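Local coordinates for protein 2-c-methyl-d-erythritol 4-phosphate cytidylyltransferase (Streptococcus pneumoniae, PDB 2VSH) that transfers the cytidylyl group of CTP to D-ribitol 5-phosphate, making the CDP-activated ribitol used for teichoic acid precursors, at residues H1-A9 with E106-S114; D85-E95 with Q172-Y183. All blocks are in the same frame, centred on the assembly; numbering follows the deposited sequence. Where two conformers were deposited one is given.

Overall arrangement
Starting at the N terminus, strand 3-9 pairs with strand 50-54 on one edge and, farther along the chain, with strand 108-113 on the other, in parallel; this second pairing is contact 1, which closes a loop of 96 residues in the middle of the mixed sheet. Helix 86-100 belongs to that loop. Its first turns are met by residues 172-183, which follow strand 108-113 in the chain, so the two contacts cross. Contact 1 joins two central strands. Contact 2 ties helix 86-100 to the end of strand 165-175 and to helix 176-184. The contacts also touch directly, through Thr111 OG1 and Gln172 O, 2.6 Å apart, and through Leu8 packed on Arg86 and Ser89, all within one Rossmann-like domain.

Contact 1 (H1-A9 with E106-S114); sequences HMIYAGILA and EDIVVTHDS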
loop_
_atom_site.group_PDB
_atom_site.type_symbol
_atom_site.label_atom_id
_atom_site.label_comp_id
_atom_site.label_asym_id
_atom_site.label_seq_id
_atom_site.Cartn_x
_atom_site.Cartn_y
_atom_site.Cartn_z
ATOM N N HIS A 1 -13.212 11.877 -32.789
ATOM C CA HIS A 1 -12.770 12.705 -31.628
ATOM C C HIS A 1 -11.276 12.521 -31.397
ATOM O O HIS A 1 -10.658 11.594 -31.937
ATOM C CB HIS A 1 -13.555 12.338 -30.366
ATOM C CG HIS A 1 -13.460 10.892 -29.996
ATOM N ND1 HIS A 1 -12.558 10.416 -29.063
ATOM C CD2 HIS A 1 -14.149 9.813 -30.435
ATOM C CE1 HIS A 1 -12.698 9.105 -28.947
ATOM N NE2 HIS A 1 -13.656 8.716 -29.768
ATOM N N MET A 2 -10.692 13.413 -30.607
ATOM C CA MET A 2 -9.272 13.309 -30.282
ATOM C C MET A 2 -9.031 12.564 -28.977
ATOM O O MET A 2 -9.871 12.588 -28.080
ATOM C CB MET A 2 -8.643 14.697 -30.193
ATOM C CG MET A 2 -8.759 15.552 -31.441
ATOM S SD MET A 2 -7.746 14.913 -32.790
ATOM C CE MET A 2 -7.297 16.455 -33.558
ATOM N N ILE A 3 -7.869 11.918 -28.875
ATOM C CA ILE A 3 -7.414 11.323 -27.633
ATOM C C ILE A 3 -6.027 11.890 -27.337
ATOM O O ILE A 3 -5.124 11.832 -28.180
ATOM C CB ILE A 3 -7.327 9.775 -27.703
ATOM C CG1 ILE A 3 -8.675 9.162 -28.078
ATOM C CG2 ILE A 3 -6.850 9.221 -26.373
ATOM C CD1 ILE A 3 -8.579 7.723 -28.590
ATOM N N TYR A 4 -5.877 12.460 -26.149
ATOM C CA TYR A 4 -4.613 13.041 -25.712
ATOM C C TYR A 4 -4.067 12.265 -24.528
ATOM O O TYR A 4 -4.828 11.645 -23.771
ATOM C CB TYR A 4 -4.824 14.511 -25.323
ATOM C CG TYR A 4 -5.322 15.361 -26.487
ATOM C CD1 TYR A 4 -6.688 15.573 -26.696
ATOM C CD2 TYR A 4 -4.428 15.908 -27.393
ATOM C CE1 TYR A 4 -7.148 16.356 -27.788
ATOM C CE2 TYR A 4 -4.867 16.670 -28.470
ATOM C CZ TYR A 4 -6.225 16.892 -28.661
ATOM O OH TYR A 4 -6.641 17.638 -29.735
ATOM N N ALA A 5 -2.746 12.277 -24.370
ATOM C CA ALA A 5 -2.153 11.843 -23.117
ATOM C C ALA A 5 -1.914 13.090 -22.283
ATOM O O ALA A 5 -1.472 14.127 -22.812
ATOM C CB ALA A 5 -0.851 11.076 -23.337
ATOM N N GLY A 6 -2.234 12.984 -20.989
ATOM C CA GLY A 6 -2.007 14.049 -20.002
ATOM C C GLY A 6 -1.054 13.560 -18.926
ATOM O O GLY A 6 -1.467 12.911 -17.958
ATOM N N ILE A 7 0.225 13.897 -19.078
ATOM C CA ILE A 7 1.269 13.413 -18.168
ATOM C C ILE A 7 1.480 14.399 -17.006
ATOM O O ILE A 7 1.871 15.569 -17.218
ATOM C CB ILE A 7 2.596 13.118 -18.937
ATOM C CG1 ILE A 7 2.342 12.185 -20.143
ATOM C CG2 ILE A 7 3.678 12.576 -18.000
ATOM C CD1 ILE A 7 1.704 10.815 -19.814
ATOM N N LEU A 8 1.214 13.915 -15.788
ATOM C CA LEU A 8 1.261 14.722 -14.578
ATOM C C LEU A 8 2.635 14.644 -13.977
ATOM O O LEU A 8 3.023 13.628 -13.383
ATOM C CB LEU A 8 0.187 14.270 -13.584
ATOM C CG LEU A 8 -1.231 14.498 -14.120
ATOM C CD1 LEU A 8 -2.205 13.527 -13.513
ATOM C CD2 LEU A 8 -1.661 15.941 -13.867
ATOM N N ALA A 9 3.374 15.733 -14.157
ATOM C CA ALA A 9 4.801 15.775 -13.846
ATOM C C ALA A 9 5.133 17.027 -13.039
ATOM O O ALA A 9 6.248 17.556 -13.111
ATOM C CB ALA A 9 5.598 15.728 -15.137
ATOM N N GLU A 106 -16.490 15.260 -27.002
ATOM C CA GLU A 106 -16.086 13.864 -27.081
ATOM C C GLU A 106 -14.576 13.659 -26.954
ATOM O O GLU A 106 -14.128 12.531 -26.761
ATOM C CB GLU A 106 -16.657 13.163 -28.329
ATOM C CG GLU A 106 -18.191 12.907 -28.274
ATOM C CD GLU A 106 -18.646 12.217 -26.968
ATOM O OE1 GLU A 106 -18.065 11.176 -26.579
ATOM O OE2 GLU A 106 -19.590 12.722 -26.320
ATOM N N ASP A 107 -13.804 14.744 -27.013
ATOM C CA ASP A 107 -12.344 14.656 -26.863
ATOM C C ASP A 107 -11.955 14.123 -25.483
ATOM O O ASP A 107 -12.502 14.556 -24.479
ATOM C CB ASP A 107 -11.670 16.011 -27.103
ATOM C CG ASP A 107 -11.816 16.497 -28.528
ATOM O OD1 ASP A 107 -11.963 15.662 -29.447
ATOM O OD2 ASP A 107 -11.815 17.727 -28.736
ATOM N N ILE A 108 -11.011 13.182 -25.456
ATOM C CA ILE A 108 -10.656 12.442 -24.247
ATOM C C ILE A 108 -9.197 12.720 -23.829
ATOM O O ILE A 108 -8.343 12.962 -24.682
ATOM C CB ILE A 108 -10.886 10.924 -24.494
ATOM C CG1 ILE A 108 -12.371 10.577 -24.368
ATOM C CG2 ILE A 108 -10.070 10.060 -23.532
ATOM C CD1 ILE A 108 -12.746 9.306 -25.127
ATOM N N VAL A 109 -8.921 12.726 -22.522
ATOM C CA VAL A 109 -7.552 12.782 -22.029
ATOM C C VAL A 109 -7.260 11.540 -21.193
ATOM O O VAL A 109 -8.040 11.182 -20.307
ATOM C CB VAL A 109 -7.206 14.104 -21.248
ATOM C CG1 VAL A 109 -8.030 14.258 -19.952
ATOM C CG2 VAL A 109 -5.707 14.186 -20.932
ATOM N N VAL A 110 -6.161 10.872 -21.519
ATOM C CA VAL A 110 -5.636 9.775 -20.707
ATOM C C VAL A 110 -4.594 10.366 -19.756
ATOM O O VAL A 110 -3.455 10.613 -20.160
ATOM C CB VAL A 110 -5.021 8.634 -21.593
ATOM C CG1 VAL A 110 -4.487 7.476 -20.725
ATOM C CG2 VAL A 110 -6.045 8.079 -22.588
ATOM N N THR A 111 -4.990 10.615 -18.499
ATOM C CA THR A 111 -4.097 11.192 -17.497
ATOM C C THR A 111 -3.279 10.117 -16.785
ATOM O O THR A 111 -3.779 9.026 -16.509
ATOM C CB THR A 111 -4.835 12.081 -16.434
ATOM O OG1 THR A 111 -5.619 11.259 -15.557
ATOM C CG2 THR A 111 -5.718 13.143 -17.107
ATOM N N HIS A 112 -2.008 10.426 -16.500
ATOM C CA HIS A 112 -1.091 9.421 -15.972
ATOM C C HIS A 112 0.073 10.090 -15.239
ATOM O O HIS A 112 0.592 11.112 -15.699
ATOM C CB HIS A 112 -0.567 8.529 -17.123
ATOM C CG HIS A 112 0.267 7.373 -16.663
ATOM N ND1 HIS A 112 -0.258 6.314 -15.951
ATOM C CD2 HIS A 112 1.592 7.117 -16.800
ATOM C CE1 HIS A 112 0.707 5.446 -15.685
ATOM N NE2 HIS A 112 1.842 5.918 -16.175
ATOM N N ASP A 113 0.468 9.514 -14.106
ATOM C CA ASP A 113 1.610 10.003 -13.310
ATOM C C ASP A 113 2.909 9.908 -14.097
ATOM O O ASP A 113 3.193 8.859 -14.670
ATOM C CB ASP A 113 1.793 9.136 -12.060
ATOM C CG ASP A 113 0.656 9.267 -11.066
ATOM O OD1 ASP A 113 0.019 10.341 -10.997
ATOM O OD2 ASP A 113 0.413 8.289 -10.333
ATOM N N SER A 114 3.731 10.959 -14.061
ATOM C CA SER A 114 5.063 10.915 -14.694
ATOM C C SER A 114 5.962 9.836 -14.114
ATOM O O SER A 114 6.802 9.294 -14.827
ATOM C CB SER A 114 5.781 12.255 -14.578
ATOM O OG SER A 114 6.002 12.545 -13.216
HETATM O O HOH W 1 -8.730 19.107 -29.210
#
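Met2 and Asp107 begin the pairing of two parallel strands, and the Asp107 side chain can be followed outward from the backbone. Asp107 CB lies 4.0 Å from Met2 O. CG stands anti to its own carbonyl carbon (chi1 -66°), which brings the carboxylate alongside Met2, and Asp107 OD1 accepts from Met2 N at 2.8 Å in a nearly straight bond (171°), on the anti side and 31° out of the carboxylate plane. The other tip, Asp107 OD2, accepts from Thr104 N. From there a regular parallel pattern runs on: Val110 N meets Tyr4 O at 2.7 Å, and Ser114 N meets Leu8 O at 2.8 Å. The even-numbered residues of 2-8 supply every backbone bond to 108-114, while Ile3, Ala5 and Ile7 bond to the other neighbour, around strand 50-54. At Gly6 the strands draw in to 4.3 Å between Gly6 CA and Thr111 CA, and Val109 CG2 rests 3.8 Å from Gly6 CA. Helix 86-100 covers Tyr4 and Leu8; helix 33-42 covers Ala5 and Ile7. Backbone bonds, with the Asp107 carboxylate adding one, hold this register and gather Leu8, Ala9 and Ser114, probably of the CTP site, at the strands' carboxyl ends.

Contact 2 (D85-E95 with Q172-Y183); sequences DRNTSIKNIIE and QTFRCKDFMDLY
Phe179 and Ile90 meet in a helix-on-helix packing on one face of the Rossmann-like sheet, where the segments of helices 86-100 and 176-184 cross at -132° with axes 10.3 Å apart. Ile90 CG2 makes a CH-pi contact, 3.7 Å from the centroid of the Phe179 ring and only 12° off its normal. The opposite face of this ring is covered by CB of Tyr183, one turn later. At the rim, Asn87 OD1 comes in the ring plane, 3.7 Å from Phe179 CE2. CG of Phe179 lies anti to the backbone N (chi1 176°), which carries the ring toward helix 86-100. The same Ile90 CG2 reaches the edge of a second ring, at Phe174 CZ. Ile94 CD1 lies 3.5 Å from Phe179 CD1, and Ile94 CG2 packs on Cys176 CB and Met180 CG. Toward the start of helix 86-100, Asn87 CB is 3.5 Å from Tyr183 CE1; a turn on, Lys91 CG lies 4.0 Å from Met180 SD.

Farther out, the sheet backs Phe174, on Val109 and Thr111, and Ile90, on Leu8; Arg86 forms a salt bridge to Asp113. A water joins Tyr183 OH to Asp85, N-cap of helix 86-100, whose first turn probably helps bind CTP. The cap has two hydrogen bonds: Asp85 OD1 accepts from Thr88 N at 2.9 Å and, from above the carboxylate plane, from Thr88 OG1 at 2.7 Å.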
loop_
_atom_site.group_PDB
_atom_site.type_symbol
_atom_site.label_atom_id
_atom_site.label_comp_id
_atom_site.label_asym_id
_atom_site.label_seq_id
_atom_site.Cartn_x
_atom_site.Cartn_y
_atom_site.Cartn_z
ATOM N N ASP A 85 -1.609 21.314 -7.410
ATOM C CA ASP A 85 -2.038 19.965 -7.060
ATOM C C ASP A 85 -2.387 19.230 -8.345
ATOM O O ASP A 85 -2.455 19.860 -9.405
ATOM C CB ASP A 85 -3.209 19.998 -6.051
ATOM C CG ASP A 85 -4.411 20.806 -6.540
ATOM O OD1 ASP A 85 -4.784 20.723 -7.720
ATOM O OD2 ASP A 85 -5.011 21.517 -5.717
ATOM N N ARG A 86 -2.589 17.914 -8.281
ATOM C CA ARG A 86 -2.825 17.167 -9.505
ATOM C C ARG A 86 -4.016 17.668 -10.338
ATOM O O ARG A 86 -3.906 17.738 -11.554
ATOM C CB ARG A 86 -2.891 15.644 -9.287
ATOM C CG ARG A 86 -3.837 15.151 -8.188
ATOM C CD ARG A 86 -3.716 13.618 -7.946
ATOM N NE ARG A 86 -3.683 12.867 -9.210
ATOM C CZ ARG A 86 -2.663 12.128 -9.640
ATOM N NH1 ARG A 86 -1.562 11.987 -8.895
ATOM N NH2 ARG A 86 -2.753 11.509 -10.820
ATOM N N ASN A 87 -5.138 18.016 -9.696
ATOM C CA ASN A 87 -6.332 18.426 -10.455
ATOM C C ASN A 87 -6.146 19.778 -11.155
ATOM O O ASN A 87 -6.689 20.008 -12.225
ATOM C CB ASN A 87 -7.576 18.457 -9.555
ATOM C CG ASN A 87 -8.146 17.072 -9.295
ATOM O OD1 ASN A 87 -8.031 16.168 -10.122
ATOM N ND2 ASN A 87 -8.751 16.898 -8.130
ATOM N N THR A 88 -5.376 20.669 -10.538
ATOM C CA THR A 88 -5.038 21.941 -11.171
ATOM C C THR A 88 -4.137 21.666 -12.378
ATOM O O THR A 88 -4.220 22.351 -13.378
ATOM C CB THR A 88 -4.368 22.924 -10.179
ATOM O OG1 THR A 88 -5.175 23.028 -9.004
ATOM C CG2 THR A 88 -4.260 24.332 -10.790
ATOM N N SER A 89 -3.282 20.658 -12.272
ATOM C CA SER A 89 -2.419 20.277 -13.392
ATOM C C SER A 89 -3.264 19.694 -14.516
ATOM O O SER A 89 -3.052 20.018 -15.689
ATOM C CB SER A 89 -1.334 19.288 -12.953
ATOM O OG SER A 89 -0.403 19.934 -12.107
ATOM N N ILE A 90 -4.239 18.861 -14.167
ATOM C CA ILE A 90 -5.164 18.326 -15.192
ATOM C C ILE A 90 -5.892 19.453 -15.943
ATOM O O ILE A 90 -5.917 19.464 -17.174
ATOM C CB ILE A 90 -6.146 17.283 -14.618
ATOM C CG1 ILE A 90 -5.361 16.048 -14.131
ATOM C CG2 ILE A 90 -7.153 16.862 -15.689
ATOM C CD1 ILE A 90 -6.136 15.089 -13.240
ATOM N N LYS A 91 -6.461 20.401 -15.204
ATOM C CA LYS A 91 -7.113 21.564 -15.809
ATOM C C LYS A 91 -6.139 22.298 -16.741
ATOM O O LYS A 91 -6.488 22.634 -17.864
ATOM C CB LYS A 91 -7.669 22.498 -14.733
ATOM C CG LYS A 91 -8.077 23.899 -15.251
ATOM C CD LYS A 91 -8.282 24.884 -14.125
ATOM C CE LYS A 91 -6.940 25.421 -13.552
ATOM N NZ LYS A 91 -6.305 26.551 -14.316
ATOM N N ASN A 92 -4.910 22.514 -16.272
ATOM C CA ASN A 92 -3.891 23.205 -17.059
ATOM C C ASN A 92 -3.578 22.460 -18.349
ATOM O O ASN A 92 -3.452 23.078 -19.415
ATOM C CB ASN A 92 -2.621 23.383 -16.236
ATOM C CG ASN A 92 -2.709 24.534 -15.287
ATOM O OD1 ASN A 92 -3.762 25.133 -15.115
ATOM N ND2 ASN A 92 -1.599 24.861 -14.665
ATOM N N ILE A 93 -3.479 21.138 -18.239
ATOM C CA ILE A 93 -3.293 20.240 -19.387
ATOM C C ILE A 93 -4.443 20.380 -20.393
ATOM O O ILE A 93 -4.207 20.524 -21.604
ATOM C CB ILE A 93 -3.070 18.760 -18.914
ATOM C CG1 ILE A 93 -1.648 18.618 -18.350
ATOM C CG2 ILE A 93 -3.280 17.746 -20.058
ATOM C CD1 ILE A 93 -1.393 17.352 -17.505
ATOM N N ILE A 94 -5.677 20.374 -19.880
ATOM C CA ILE A 94 -6.856 20.461 -20.734
ATOM C C ILE A 94 -6.874 21.817 -21.453
ATOM O O ILE A 94 -7.216 21.891 -22.639
ATOM C CB ILE A 94 -8.147 20.198 -19.932
ATOM C CG1 ILE A 94 -8.208 18.721 -19.504
ATOM C CG2 ILE A 94 -9.390 20.595 -20.735
ATOM C CD1 ILE A 94 -9.296 18.402 -18.493
ATOM N N GLU A 95 -6.473 22.872 -20.744
ATOM C CA GLU A 95 -6.376 24.210 -21.336
ATOM C C GLU A 95 -5.372 24.250 -22.492
ATOM O O GLU A 95 -5.653 24.842 -23.538
ATOM C CB GLU A 95 -6.061 25.272 -20.270
ATOM C CG GLU A 95 -7.257 25.566 -19.364
ATOM C CD GLU A 95 -6.951 26.537 -18.237
ATOM O OE1 GLU A 95 -7.899 27.172 -17.766
ATOM O OE2 GLU A 95 -5.773 26.671 -17.819
ATOM N N GLN A 172 -6.048 7.565 -15.415
ATOM C CA GLN A 172 -7.417 7.947 -15.155
ATOM C C GLN A 172 -7.862 8.714 -16.395
ATOM O O GLN A 172 -7.222 9.693 -16.800
ATOM C CB GLN A 172 -7.509 8.806 -13.894
ATOM C CG GLN A 172 -6.983 8.100 -12.662
ATOM C CD GLN A 172 -7.128 8.895 -11.365
ATOM O OE1 GLN A 172 -7.415 8.323 -10.319
ATOM N NE2 GLN A 172 -6.914 10.206 -11.428
ATOM N N THR A 173 -8.950 8.251 -17.004
ATOM C CA THR A 173 -9.315 8.661 -18.358
ATOM C C THR A 173 -10.754 9.179 -18.418
ATOM O O THR A 173 -11.665 8.606 -17.821
ATOM C CB THR A 173 -9.102 7.477 -19.348
ATOM O OG1 THR A 173 -7.727 7.076 -19.287
ATOM C CG2 THR A 173 -9.463 7.857 -20.792
ATOM N N PHE A 174 -10.948 10.282 -19.139
ATOM C CA PHE A 174 -12.239 10.943 -19.177
ATOM C C PHE A 174 -12.288 12.017 -20.267
ATOM O O PHE A 174 -11.257 12.446 -20.769
ATOM C CB PHE A 174 -12.574 11.541 -17.782
ATOM C CG PHE A 174 -11.405 12.195 -17.095
ATOM C CD1 PHE A 174 -10.905 13.412 -17.543
ATOM C CD2 PHE A 174 -10.805 11.595 -15.993
ATOM C CE1 PHE A 174 -9.810 14.004 -16.909
ATOM C CE2 PHE A 174 -9.724 12.185 -15.357
ATOM C CZ PHE A 174 -9.224 13.390 -15.821
ATOM N N ARG A 175 -13.495 12.457 -20.612
ATOM C CA ARG A 175 -13.672 13.550 -21.573
ATOM C C ARG A 175 -13.186 14.831 -20.928
ATOM O O ARG A 175 -13.478 15.097 -19.759
ATOM C CB ARG A 175 -15.136 13.656 -22.004
ATOM C CG ARG A 175 -15.561 12.535 -22.953
ATOM C CD ARG A 175 -17.056 12.230 -22.924
ATOM N NE ARG A 175 -17.256 10.937 -23.577
ATOM C CZ ARG A 175 -17.214 9.747 -22.971
ATOM N NH1 ARG A 175 -17.021 9.635 -21.664
ATOM N NH2 ARG A 175 -17.371 8.651 -23.689
ATOM N N CYS A 176 -12.384 15.590 -21.673
ATOM C CA CYS A 176 -11.801 16.842 -21.185
ATOM C C CYS A 176 -12.873 17.805 -20.686
ATOM O O CYS A 176 -12.729 18.354 -19.607
ATOM C CB CYS A 176 -11.016 17.523 -22.305
ATOM S SG CYS A 176 -9.583 16.593 -22.912
ATOM N N LYS A 177 -13.933 18.003 -21.483
ATOM C CA LYS A 177 -15.046 18.900 -21.130
ATOM C C LYS A 177 -15.720 18.451 -19.841
ATOM O O LYS A 177 -16.018 19.292 -18.974
ATOM C CB LYS A 177 -16.079 18.982 -22.267
ATOM C CG LYS A 177 -17.139 20.090 -22.119
ATOM C CD LYS A 177 -18.246 19.947 -23.177
ATOM C CE LYS A 177 -19.350 21.033 -23.072
ATOM N NZ LYS A 177 -20.121 21.050 -21.787
ATOM N N ASP A 178 -15.929 17.133 -19.708
ATOM C CA ASP A 178 -16.541 16.559 -18.519
ATOM C C ASP A 178 -15.752 16.887 -17.255
ATOM O O ASP A 178 -16.343 17.309 -16.255
ATOM C CB ASP A 178 -16.701 15.047 -18.642
ATOM C CG ASP A 178 -17.891 14.650 -19.499
ATOM O OD1 ASP A 178 -18.528 15.543 -20.111
ATOM O OD2 ASP A 178 -18.178 13.444 -19.554
ATOM N N PHE A 179 -14.433 16.703 -17.291
ATOM C CA PHE A 179 -13.611 17.077 -16.143
ATOM C C PHE A 179 -13.726 18.572 -15.835
ATOM O O PHE A 179 -13.867 18.949 -14.675
ATOM C CB PHE A 179 -12.141 16.698 -16.344
ATOM C CG PHE A 179 -11.247 17.160 -15.229
ATOM C CD1 PHE A 179 -10.683 18.436 -15.257
ATOM C CD2 PHE A 179 -10.984 16.328 -14.138
ATOM C CE1 PHE A 179 -9.856 18.877 -14.231
ATOM C CE2 PHE A 179 -10.156 16.759 -13.103
ATOM C CZ PHE A 179 -9.599 18.036 -13.143
ATOM N N MET A 180 -13.646 19.417 -16.863
ATOM C CA MET A 180 -13.759 20.863 -16.654
ATOM C C MET A 180 -15.066 21.272 -15.997
ATOM O O MET A 180 -15.058 22.014 -15.016
ATOM C CB MET A 180 -13.546 21.645 -17.955
ATOM C CG MET A 180 -12.169 21.424 -18.562
ATOM S SD MET A 180 -10.810 22.119 -17.584
ATOM C CE MET A 180 -10.769 23.792 -18.235
ATOM N N ASP A 181 -16.187 20.790 -16.536
ATOM C CA ASP A 181 -17.491 21.078 -15.968
ATOM C C ASP A 181 -17.635 20.675 -14.491
ATOM O O ASP A 181 -18.090 21.470 -13.675
ATOM C CB ASP A 181 -18.591 20.437 -16.828
ATOM C CG ASP A 181 -18.712 21.095 -18.198
ATOM O OD1 ASP A 181 -18.164 22.211 -18.362
ATOM O OD2 ASP A 181 -19.348 20.511 -19.103
ATOM N N LEU A 182 -17.242 19.451 -14.156
ATOM C CA LEU A 182 -17.395 18.946 -12.791
ATOM C C LEU A 182 -16.437 19.612 -11.808
ATOM O O LEU A 182 -16.831 19.976 -10.703
ATOM C CB LEU A 182 -17.177 17.435 -12.758
ATOM C CG LEU A 182 -18.205 16.575 -13.477
ATOM C CD1 LEU A 182 -17.828 15.139 -13.237
ATOM C CD2 LEU A 182 -19.637 16.878 -12.981
ATOM N N TYR A 183 -15.174 19.740 -12.212
ATOM C CA TYR A 183 -14.160 20.395 -11.391
ATOM C C TYR A 183 -14.513 21.848 -11.151
ATOM O O TYR A 183 -14.309 22.363 -10.051
ATOM C CB TYR A 183 -12.807 20.288 -12.082
ATOM C CG TYR A 183 -11.649 20.919 -11.339
ATOM C CD1 TYR A 183 -11.162 20.360 -10.161
ATOM C CD2 TYR A 183 -11.030 22.067 -11.830
ATOM C CE1 TYR A 183 -10.091 20.936 -9.488
ATOM C CE2 TYR A 183 -9.948 22.644 -11.159
ATOM C CZ TYR A 183 -9.494 22.076 -9.996
ATOM O OH TYR A 183 -8.427 22.651 -9.337
HETATM O O HOH W 2 -7.678 21.404 -7.337
#